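DegV domain-containing protein Cgl2349/cg2579 (Corynebacterium glutamicum, PDB 3EGL) binds long-chain fatty acids such as palmitate and may take part in lipid transport or fatty acid metabolism. Local coordinates at residues R40-L45 and L247-G252; T139-H144 and G177-A182. All coordinates share one frame; numbering follows the deposited sequence.

Overall arrangement
Contact 1 is the more exposed of the two and joins the two halves of the protein: strand 40-43, at the edge of the five-stranded sheet, meets helix 245-251, whose flanking strands belong to the six-stranded sheet. Contact 2 is buried and stays within that second sheet, linking two strands that are not neighbours. Their centres lie about 16 Å apart, and both touch the same palmitate. In contact 1 the Thr42 hydroxyl, itself bonded by His250, holds the carboxylate, while the helix packs on the chain behind it; contact 2 lays methyl groups of Thr139, Ile141 and Met179 along the middle and far end of the tail. Where the two meet, Ser251 O packs on Leu143 CD2 at 3.6 Å.

Contact 1. Residues R40-L45 and L247-G252; sequences RSTSGL and LAVHSG. With PLM (palmitic acid), chain D.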
ATOM      1  N   ARG A  40     -13.936 -10.824  12.797  1.00 46.68           N
ATOM      2  CA  ARG A  40     -13.302  -9.544  12.638  1.00 43.82           C
ATOM      3  C   ARG A  40     -13.836  -8.902  11.376  1.00 40.70           C
ATOM      4  O   ARG A  40     -14.108  -9.589  10.392  1.00 40.04           O
ATOM      5  CB  ARG A  40     -11.786  -9.689  12.601  1.00 44.13           C
ATOM      6  CG  ARG A  40     -11.221  -9.720  13.974  1.00 46.34           C
ATOM      7  CD  ARG A  40      -9.728  -9.748  13.969  1.00 51.50           C
ATOM      8  NE  ARG A  40      -9.215  -9.886  15.332  1.00 57.65           N
ATOM      9  CZ  ARG A  40      -9.227 -11.021  16.048  1.00 60.43           C
ATOM     10  NH1 ARG A  40      -9.742 -12.148  15.549  1.00 60.99           N
ATOM     11  NH2 ARG A  40      -8.718 -11.031  17.278  1.00 61.39           N
ATOM     12  N   SER A  41     -14.039  -7.593  11.424  1.00 36.85           N
ATOM     13  CA  SER A  41     -14.322  -6.846  10.198  1.00 34.04           C
ATOM     14  C   SER A  41     -13.630  -5.501  10.233  1.00 31.89           C
ATOM     15  O   SER A  41     -13.019  -5.112  11.249  1.00 30.42           O
ATOM     16  CB  SER A  41     -15.816  -6.684   9.949  1.00 33.01           C
ATOM     17  OG  SER A  41     -16.386  -6.012  11.033  1.00 34.11           O
ATOM     18  N   THR A  42     -13.714  -4.808   9.105  1.00 29.92           N
ATOM     19  CA  THR A  42     -12.938  -3.606   8.912  1.00 28.31           C
ATOM     20  C   THR A  42     -13.771  -2.488   8.338  1.00 27.71           C
ATOM     21  O   THR A  42     -14.826  -2.696   7.792  1.00 27.50           O
ATOM     22  CB  THR A  42     -11.688  -3.843   8.031  1.00 27.72           C
ATOM     23  OG1 THR A  42     -12.055  -3.957   6.645  1.00 27.29           O
ATOM     24  CG2 THR A  42     -10.919  -5.089   8.483  1.00 27.38           C
ATOM     25  N   SER A  43     -13.233  -1.293   8.419  1.00 27.30           N
ATOM     26  CA  SER A  43     -13.954  -0.116   8.059  1.00 26.39           C
ATOM     27  C   SER A  43     -12.957   0.944   7.556  1.00 25.55           C
ATOM     28  O   SER A  43     -11.863   1.118   8.113  1.00 25.08           O
ATOM     29  CB  SER A  43     -14.626   0.337   9.332  1.00 26.56           C
ATOM     30  OG  SER A  43     -15.376   1.462   9.093  1.00 29.88           O
ATOM     31  N   GLY A  44     -13.315   1.635   6.490  1.00 24.56           N
ATOM     32  CA  GLY A  44     -12.504   2.766   6.035  1.00 24.65           C
ATOM     33  C   GLY A  44     -12.593   3.960   6.970  1.00 24.26           C
ATOM     34  O   GLY A  44     -13.302   3.923   7.976  1.00 24.39           O
ATOM     35  N   LEU A  45     -11.827   5.003   6.670  1.00 24.04           N
ATOM     36  CA  LEU A  45     -11.872   6.215   7.470  1.00 23.44           C
ATOM     37  C   LEU A  45     -13.048   7.063   7.054  1.00 23.49           C
ATOM     38  O   LEU A  45     -13.316   7.177   5.855  1.00 23.49           O
ATOM     39  CB  LEU A  45     -10.621   7.020   7.256  1.00 23.59           C
ATOM     40  CG  LEU A  45      -9.364   6.331   7.807  1.00 25.93           C
ATOM     41  CD1 LEU A  45      -8.102   7.050   7.317  1.00 20.73           C
ATOM     42  CD2 LEU A  45      -9.433   6.220   9.340  1.00 23.34           C
ATOM     43  N   LEU A 247      -5.469  -5.043   6.967  1.00 24.61           N
ATOM     44  CA  LEU A 247      -5.369  -5.843   5.779  1.00 24.45           C
ATOM     45  C   LEU A 247      -5.267  -7.324   6.122  1.00 24.53           C
ATOM     46  O   LEU A 247      -5.738  -8.158   5.360  1.00 25.41           O
ATOM     47  CB  LEU A 247      -4.206  -5.384   4.891  1.00 23.75           C
ATOM     48  CG  LEU A 247      -4.138  -3.874   4.596  1.00 23.22           C
ATOM     49  CD1 LEU A 247      -2.872  -3.550   3.784  1.00 20.39           C
ATOM     50  CD2 LEU A 247      -5.420  -3.369   3.881  1.00 18.43           C
ATOM     51  N   ALA A 248      -4.685  -7.651   7.275  1.00 24.65           N
ATOM     52  CA  ALA A 248      -4.453  -9.053   7.653  1.00 24.57           C
ATOM     53  C   ALA A 248      -5.784  -9.732   7.851  1.00 24.58           C
ATOM     54  O   ALA A 248      -5.938 -10.943   7.557  1.00 25.20           O
ATOM     55  CB  ALA A 248      -3.602  -9.169   8.908  1.00 24.30           C
ATOM     56  N   VAL A 249      -6.775  -8.946   8.286  1.00 23.42           N
ATOM     57  CA  VAL A 249      -8.136  -9.460   8.351  1.00 21.85           C
ATOM     58  C   VAL A 249      -8.561 -10.078   6.992  1.00 22.86           C
ATOM     59  O   VAL A 249      -9.214 -11.134   6.959  1.00 23.11           O
ATOM     60  CB  VAL A 249      -9.151  -8.375   8.735  1.00 22.36           C
ATOM     61  CG1 VAL A 249     -10.566  -8.930   8.577  1.00 20.97           C
ATOM     62  CG2 VAL A 249      -8.882  -7.804  10.161  1.00 17.39           C
ATOM     63  N   HIS A 250      -8.182  -9.442   5.878  1.00 22.07           N
ATOM     64  CA  HIS A 250      -8.649  -9.883   4.581  1.00 21.36           C
ATOM     65  C   HIS A 250      -7.660 -10.736   3.807  1.00 21.87           C
ATOM     66  O   HIS A 250      -8.048 -11.405   2.851  1.00 21.62           O
ATOM     67  CB  HIS A 250      -9.090  -8.686   3.748  1.00 21.48           C
ATOM     68  CG  HIS A 250     -10.190  -7.882   4.383  1.00 20.77           C
ATOM     69  ND1 HIS A 250     -11.448  -8.399   4.634  1.00 22.18           N
ATOM     70  CD2 HIS A 250     -10.223  -6.588   4.795  1.00 19.70           C
ATOM     71  CE1 HIS A 250     -12.204  -7.459   5.187  1.00 23.35           C
ATOM     72  NE2 HIS A 250     -11.476  -6.356   5.313  1.00 22.26           N
ATOM     73  N   SER A 251      -6.386 -10.692   4.185  1.00 22.01           N
ATOM     74  CA  SER A 251      -5.394 -11.569   3.563  1.00 22.76           C
ATOM     75  C   SER A 251      -5.335 -12.938   4.243  1.00 22.67           C
ATOM     76  O   SER A 251      -5.010 -13.906   3.606  1.00 23.01           O
ATOM     77  CB  SER A 251      -3.999 -10.957   3.610  1.00 22.99           C
ATOM     78  OG  SER A 251      -3.524 -10.827   4.958  1.00 23.31           O
ATOM     79  N   GLY A 252      -5.643 -13.004   5.528  1.00 22.52           N
ATOM     80  CA  GLY A 252      -5.487 -14.225   6.286  1.00 23.57           C
ATOM     81  C   GLY A 252      -4.052 -14.433   6.735  1.00 24.27           C
ATOM     82  O   GLY A 252      -3.166 -13.710   6.278  1.00 25.42           O
TER
HETATM   83  C1  PLM D 275     -11.816  -0.964   4.712  1.00 33.86           C
HETATM   84  O1  PLM D 275     -12.133  -0.227   3.761  1.00 34.50           O
HETATM   85  O2  PLM D 275     -12.702  -1.657   5.237  1.00 35.94           O
HETATM   86  C2  PLM D 275     -10.410  -1.068   5.225  1.00 32.48           C
HETATM   87  C3  PLM D 275      -9.540  -1.663   4.122  1.00 32.61           C
HETATM   88  C4  PLM D 275      -9.649  -3.153   3.918  1.00 29.76           C
HETATM   89  C5  PLM D 275      -9.089  -3.415   2.522  1.00 29.72           C
HETATM   90  C6  PLM D 275      -8.959  -4.885   2.214  1.00 29.49           C
HETATM   91  C7  PLM D 275      -8.443  -5.035   0.800  1.00 33.51           C
HETATM   92  C8  PLM D 275      -7.865  -6.422   0.483  1.00 35.50           C
HETATM   93  C9  PLM D 275      -6.490  -6.593   1.133  1.00 39.16           C
HETATM   94  CA  PLM D 275      -5.629  -7.652   0.429  1.00 42.05           C
HETATM   95  CB  PLM D 275      -4.493  -8.166   1.304  1.00 42.46           C
HETATM   96  CC  PLM D 275      -3.455  -7.131   1.764  1.00 43.38           C
HETATM   97  CD  PLM D 275      -2.301  -7.046   0.780  1.00 43.65           C
HETATM   98  CE  PLM D 275      -1.004  -6.593   1.420  1.00 41.57           C
HETATM   99  CF  PLM D 275      -0.603  -5.200   0.923  1.00 41.04           C
HETATM  100  CG  PLM D 275       0.367  -5.207  -0.257  1.00 36.32           C
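Arg40 and Val249 have the nearest CA atoms, 6.7 Å apart, where an edge strand of the first DegV sheet passes a short helix of the second half of the fold. The axes of strand 40-43 and helix 247-251 approach to 8.2 Å, and their directions differ by 126°. Strand alternation turns Thr42 toward the helix and Ser41 and Ser43 away from it; those two serines bond through their backbones to strand 26-35. The methyl of Thr42 and the branched end of Val249 meet tip to tip, with Thr42 CG2 lying 3.7 Å from Val249 CB. A beta-branched residue suits each place, since it gives a short, stiff apolar surface. Val249 CG1 also lies over the centre of one face of the His250 imidazole and so backs the ring. Thr42 does polar work as well. Its OG1 sits between the backbone N and the carbonyl carbon (chi1 76°), while CG2 is turned to the valine. The hydroxyl accepts a hydrogen bond from His250 NE2 (2.8 Å to OG1), nearly in the plane of the ring, and donates one from OG1 to palmitate O2, again at 2.8 Å. Two bonds thus fix its rotation, and the imidazole N-H probably makes the hydroxyl a stronger donor to the carboxylate. Ser76 holds the same head group with a second hydroxyl. Beyond the head, the helix lines the tail: Leu247 CB packs 3.7 Å from palmitate CC, and the small Ser251 lets the chain pass close by. His250 also touches the lipid, its CD2 lying 3.3 Å from palmitate C6.

Contact 2. Residues T139-H144 and G177-A182; sequences TWIYLH and GRMEIA. With PLM (palmitic acid), chain D.
Ile141 and Met179, a selenomethionine in this crystal, touch where the terminal methyl of Ile141, CD1, lies 4.2 Å from Met179 SE. Both also border the palmitate tail: Ile141 CD1 lies against palmitate CD, and Met179 CE lies 4.0 Å from palmitate CA, a carbon midway along the chain. Thr139 offers its methyl to the lipid too: chi1 of -63° sets OG1 beside the backbone N and leaves CG2 anti to it, so that Thr139 CG2 reaches the last carbon of the tail. The branched Ile141 and flexible Met179 suit such a wall, because they fit a bent hydrocarbon without asking for polar partners. Met179, bent at both chi2 and chi3, curls its terminal methyl to the lipid. On the other face of the sheet, Ala182 CB approaches the edge of the Trp140 indole, 4.3 Å from Trp140 CD1 and near the ring plane; the small methyl fits beside the broad ring, and Leu198 of helix 196-203 packs on both residues. Strand 171-175 runs between the two segments and spaces them. It bonds to Thr139 and Ile141 through its backbone, and its Phe174 touches Thr139, Ile141 and Met179. The arrangement is that of a DegV alpha/beta fold, in which one face of the second sheet lines the fatty acid pocket and the other packs here against helix 196-203.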
ATOM      1  N   THR A 139       2.290  -4.352  -7.137  1.00 27.70           N
ATOM      2  CA  THR A 139       1.965  -4.983  -5.857  1.00 27.61           C
ATOM      3  C   THR A 139       1.439  -6.380  -6.146  1.00 27.71           C
ATOM      4  O   THR A 139       0.403  -6.540  -6.819  1.00 26.91           O
ATOM      5  CB  THR A 139       0.923  -4.122  -5.045  1.00 27.60           C
ATOM      6  OG1 THR A 139       1.507  -2.849  -4.723  1.00 28.26           O
ATOM      7  CG2 THR A 139       0.492  -4.797  -3.739  1.00 26.70           C
ATOM      8  N   TRP A 140       2.159  -7.374  -5.632  1.00 27.26           N
ATOM      9  CA  TRP A 140       1.718  -8.758  -5.674  1.00 27.98           C
ATOM     10  C   TRP A 140       1.472  -9.275  -4.264  1.00 28.61           C
ATOM     11  O   TRP A 140       2.101  -8.801  -3.314  1.00 29.57           O
ATOM     12  CB  TRP A 140       2.762  -9.661  -6.336  1.00 27.15           C
ATOM     13  CG  TRP A 140       3.058  -9.394  -7.780  1.00 27.47           C
ATOM     14  CD1 TRP A 140       2.380  -9.878  -8.840  1.00 27.21           C
ATOM     15  CD2 TRP A 140       4.151  -8.610  -8.328  1.00 27.80           C
ATOM     16  NE1 TRP A 140       2.969  -9.467 -10.014  1.00 26.87           N
ATOM     17  CE2 TRP A 140       4.055  -8.690  -9.735  1.00 25.48           C
ATOM     18  CE3 TRP A 140       5.203  -7.866  -7.767  1.00 25.95           C
ATOM     19  CZ2 TRP A 140       4.967  -8.056 -10.603  1.00 23.82           C
ATOM     20  CZ3 TRP A 140       6.117  -7.240  -8.639  1.00 24.52           C
ATOM     21  CH2 TRP A 140       5.971  -7.333 -10.039  1.00 23.27           C
ATOM     22  N   ILE A 141       0.564 -10.244  -4.125  1.00 28.74           N
ATOM     23  CA  ILE A 141       0.285 -10.872  -2.815  1.00 28.96           C
ATOM     24  C   ILE A 141       0.161 -12.371  -2.992  1.00 28.19           C
ATOM     25  O   ILE A 141      -0.545 -12.864  -3.891  1.00 27.31           O
ATOM     26  CB  ILE A 141      -1.042 -10.380  -2.158  1.00 30.00           C
ATOM     27  CG1 ILE A 141      -1.214  -8.882  -2.322  1.00 32.84           C
ATOM     28  CG2 ILE A 141      -1.113 -10.725  -0.621  1.00 30.10           C
ATOM     29  CD1 ILE A 141      -2.660  -8.460  -2.096  1.00 37.35           C
ATOM     30  N   TYR A 142       0.895 -13.075  -2.138  1.00 27.53           N
ATOM     31  CA  TYR A 142       0.793 -14.505  -1.975  1.00 26.89           C
ATOM     32  C   TYR A 142      -0.168 -14.745  -0.832  1.00 27.51           C
ATOM     33  O   TYR A 142       0.008 -14.202   0.292  1.00 26.72           O
ATOM     34  CB  TYR A 142       2.143 -15.138  -1.603  1.00 26.57           C
ATOM     35  CG  TYR A 142       2.015 -16.562  -1.069  1.00 26.30           C
ATOM     36  CD1 TYR A 142       1.722 -17.637  -1.932  1.00 26.53           C
ATOM     37  CD2 TYR A 142       2.144 -16.836   0.301  1.00 27.15           C
ATOM     38  CE1 TYR A 142       1.584 -18.948  -1.452  1.00 27.06           C
ATOM     39  CE2 TYR A 142       1.999 -18.159   0.802  1.00 26.82           C
ATOM     40  CZ  TYR A 142       1.719 -19.197  -0.091  1.00 28.55           C
ATOM     41  OH  TYR A 142       1.591 -20.473   0.371  1.00 29.89           O
ATOM     42  N   LEU A 143      -1.175 -15.568  -1.129  1.00 27.57           N
ATOM     43  CA  LEU A 143      -2.136 -15.994  -0.136  1.00 28.04           C
ATOM     44  C   LEU A 143      -1.880 -17.434   0.213  1.00 27.49           C
ATOM     45  O   LEU A 143      -1.832 -18.315  -0.646  1.00 28.01           O
ATOM     46  CB  LEU A 143      -3.581 -15.776  -0.634  1.00 28.18           C
ATOM     47  CG  LEU A 143      -3.765 -14.298  -0.997  1.00 29.58           C
ATOM     48  CD1 LEU A 143      -5.032 -14.053  -1.785  1.00 32.27           C
ATOM     49  CD2 LEU A 143      -3.714 -13.406   0.241  1.00 28.68           C
ATOM     50  N   HIS A 144      -1.710 -17.674   1.494  1.00 27.12           N
ATOM     51  CA  HIS A 144      -1.369 -18.990   1.948  1.00 26.67           C
ATOM     52  C   HIS A 144      -2.628 -19.850   2.023  1.00 26.09           C
ATOM     53  O   HIS A 144      -2.552 -21.071   1.933  1.00 25.97           O
ATOM     54  CB  HIS A 144      -0.707 -18.866   3.290  1.00 27.12           C
ATOM     55  CG  HIS A 144      -0.203 -20.160   3.820  1.00 27.82           C
ATOM     56  ND1 HIS A 144       0.683 -20.950   3.120  1.00 28.26           N
ATOM     57  CD2 HIS A 144      -0.425 -20.783   4.999  1.00 26.46           C
ATOM     58  CE1 HIS A 144       0.981 -22.009   3.844  1.00 27.46           C
ATOM     59  NE2 HIS A 144       0.315 -21.936   4.984  1.00 28.07           N
ATOM     60  N   GLY A 177      -6.228  -0.400  -9.782  1.00 51.46           N
ATOM     61  CA  GLY A 177      -6.916  -0.455  -8.481  1.00 52.04           C
ATOM     62  C   GLY A 177      -7.519  -1.815  -8.077  1.00 52.44           C
ATOM     63  O   GLY A 177      -7.420  -2.223  -6.887  1.00 52.02           O
ATOM     64  N   ARG A 178      -8.134  -2.496  -9.065  1.00 51.70           N
ATOM     65  CA  ARG A 178      -8.843  -3.763  -8.886  1.00 51.57           C
ATOM     66  C   ARG A 178      -7.898  -5.009  -8.684  1.00 50.30           C
ATOM     67  O   ARG A 178      -6.706  -5.023  -9.070  1.00 50.78           O
ATOM     68  CB  ARG A 178      -9.902  -3.927 -10.016  1.00 52.56           C
ATOM     69  CG  ARG A 178     -10.882  -5.206  -9.993  1.00 56.18           C
ATOM     70  CD  ARG A 178     -12.006  -5.255  -8.872  1.00 61.71           C
ATOM     71  NE  ARG A 178     -12.873  -4.059  -8.810  1.00 66.30           N
ATOM     72  CZ  ARG A 178     -13.261  -3.454  -7.679  1.00 67.42           C
ATOM     73  NH1 ARG A 178     -14.027  -2.363  -7.722  1.00 65.94           N
ATOM     74  NH2 ARG A 178     -12.860  -3.921  -6.493  1.00 68.58           N
HETATM   75  N   MSE A 179      -8.431  -6.044  -8.046  1.00 47.66           N
HETATM   76  CA  MSE A 179      -7.633  -7.171  -7.603  1.00 45.33           C
HETATM   77  C   MSE A 179      -7.704  -8.370  -8.562  1.00 43.56           C
HETATM   78  O   MSE A 179      -8.779  -8.865  -8.835  1.00 43.88           O
HETATM   79  CB  MSE A 179      -8.141  -7.592  -6.241  1.00 45.41           C
HETATM   80  CG  MSE A 179      -7.390  -8.746  -5.739  1.00 46.89           C
HETATM   81 SE   MSE A 179      -6.011  -8.138  -4.572  0.54 47.66          SE
HETATM   82  CE  MSE A 179      -7.223  -8.474  -3.091  1.00 44.29           C
ATOM     83  N   GLU A 180      -6.574  -8.854  -9.058  1.00 41.04           N
ATOM     84  CA  GLU A 180      -6.587  -9.850 -10.107  1.00 39.02           C
ATOM     85  C   GLU A 180      -5.753 -11.057  -9.754  1.00 37.32           C
ATOM     86  O   GLU A 180      -4.903 -10.976  -8.868  1.00 36.64           O
ATOM     87  CB  GLU A 180      -6.027  -9.247 -11.382  1.00 39.78           C
ATOM     88  CG  GLU A 180      -6.841  -8.124 -11.977  1.00 42.06           C
ATOM     89  CD  GLU A 180      -6.341  -7.719 -13.364  1.00 45.55           C
ATOM     90  OE1 GLU A 180      -5.151  -8.008 -13.696  1.00 46.02           O
ATOM     91  OE2 GLU A 180      -7.150  -7.112 -14.114  1.00 45.52           O
ATOM     92  N   ILE A 181      -5.980 -12.173 -10.447  1.00 35.38           N
ATOM     93  CA  ILE A 181      -5.164 -13.368 -10.225  1.00 34.22           C
ATOM     94  C   ILE A 181      -3.969 -13.281 -11.171  1.00 33.95           C
ATOM     95  O   ILE A 181      -4.120 -13.141 -12.397  1.00 33.29           O
ATOM     96  CB  ILE A 181      -5.923 -14.722 -10.458  1.00 34.58           C
ATOM     97  CG1 ILE A 181      -7.253 -14.765  -9.701  1.00 34.00           C
ATOM     98  CG2 ILE A 181      -5.035 -15.956 -10.068  1.00 33.55           C
ATOM     99  CD1 ILE A 181      -8.158 -15.915 -10.111  1.00 33.07           C
ATOM    100  N   ALA A 182      -2.784 -13.319 -10.584  1.00 32.71           N
ATOM    101  CA  ALA A 182      -1.570 -13.299 -11.369  1.00 32.30           C
ATOM    102  C   ALA A 182      -1.078 -14.723 -11.628  1.00 31.92           C
ATOM    103  O   ALA A 182      -0.388 -14.939 -12.603  1.00 32.48           O
ATOM    104  CB  ALA A 182      -0.494 -12.472 -10.671  1.00 32.00           C
TER
HETATM  105  C1  PLM D 275     -11.816  -0.964   4.712  1.00 33.86           C
HETATM  106  O1  PLM D 275     -12.133  -0.227   3.761  1.00 34.50           O
HETATM  107  O2  PLM D 275     -12.702  -1.657   5.237  1.00 35.94           O
HETATM  108  C2  PLM D 275     -10.410  -1.068   5.225  1.00 32.48           C
HETATM  109  C3  PLM D 275      -9.540  -1.663   4.122  1.00 32.61           C
HETATM  110  C4  PLM D 275      -9.649  -3.153   3.918  1.00 29.76           C
HETATM  111  C5  PLM D 275      -9.089  -3.415   2.522  1.00 29.72           C
HETATM  112  C6  PLM D 275      -8.959  -4.885   2.214  1.00 29.49           C
HETATM  113  C7  PLM D 275      -8.443  -5.035   0.800  1.00 33.51           C
HETATM  114  C8  PLM D 275      -7.865  -6.422   0.483  1.00 35.50           C
HETATM  115  C9  PLM D 275      -6.490  -6.593   1.133  1.00 39.16           C
HETATM  116  CA  PLM D 275      -5.629  -7.652   0.429  1.00 42.05           C
HETATM  117  CB  PLM D 275      -4.493  -8.166   1.304  1.00 42.46           C
HETATM  118  CC  PLM D 275      -3.455  -7.131   1.764  1.00 43.38           C
HETATM  119  CD  PLM D 275      -2.301  -7.046   0.780  1.00 43.65           C
HETATM  120  CE  PLM D 275      -1.004  -6.593   1.420  1.00 41.57           C
HETATM  121  CF  PLM D 275      -0.603  -5.200   0.923  1.00 41.04           C
HETATM  122  CG  PLM D 275       0.367  -5.207  -0.257  1.00 36.32           C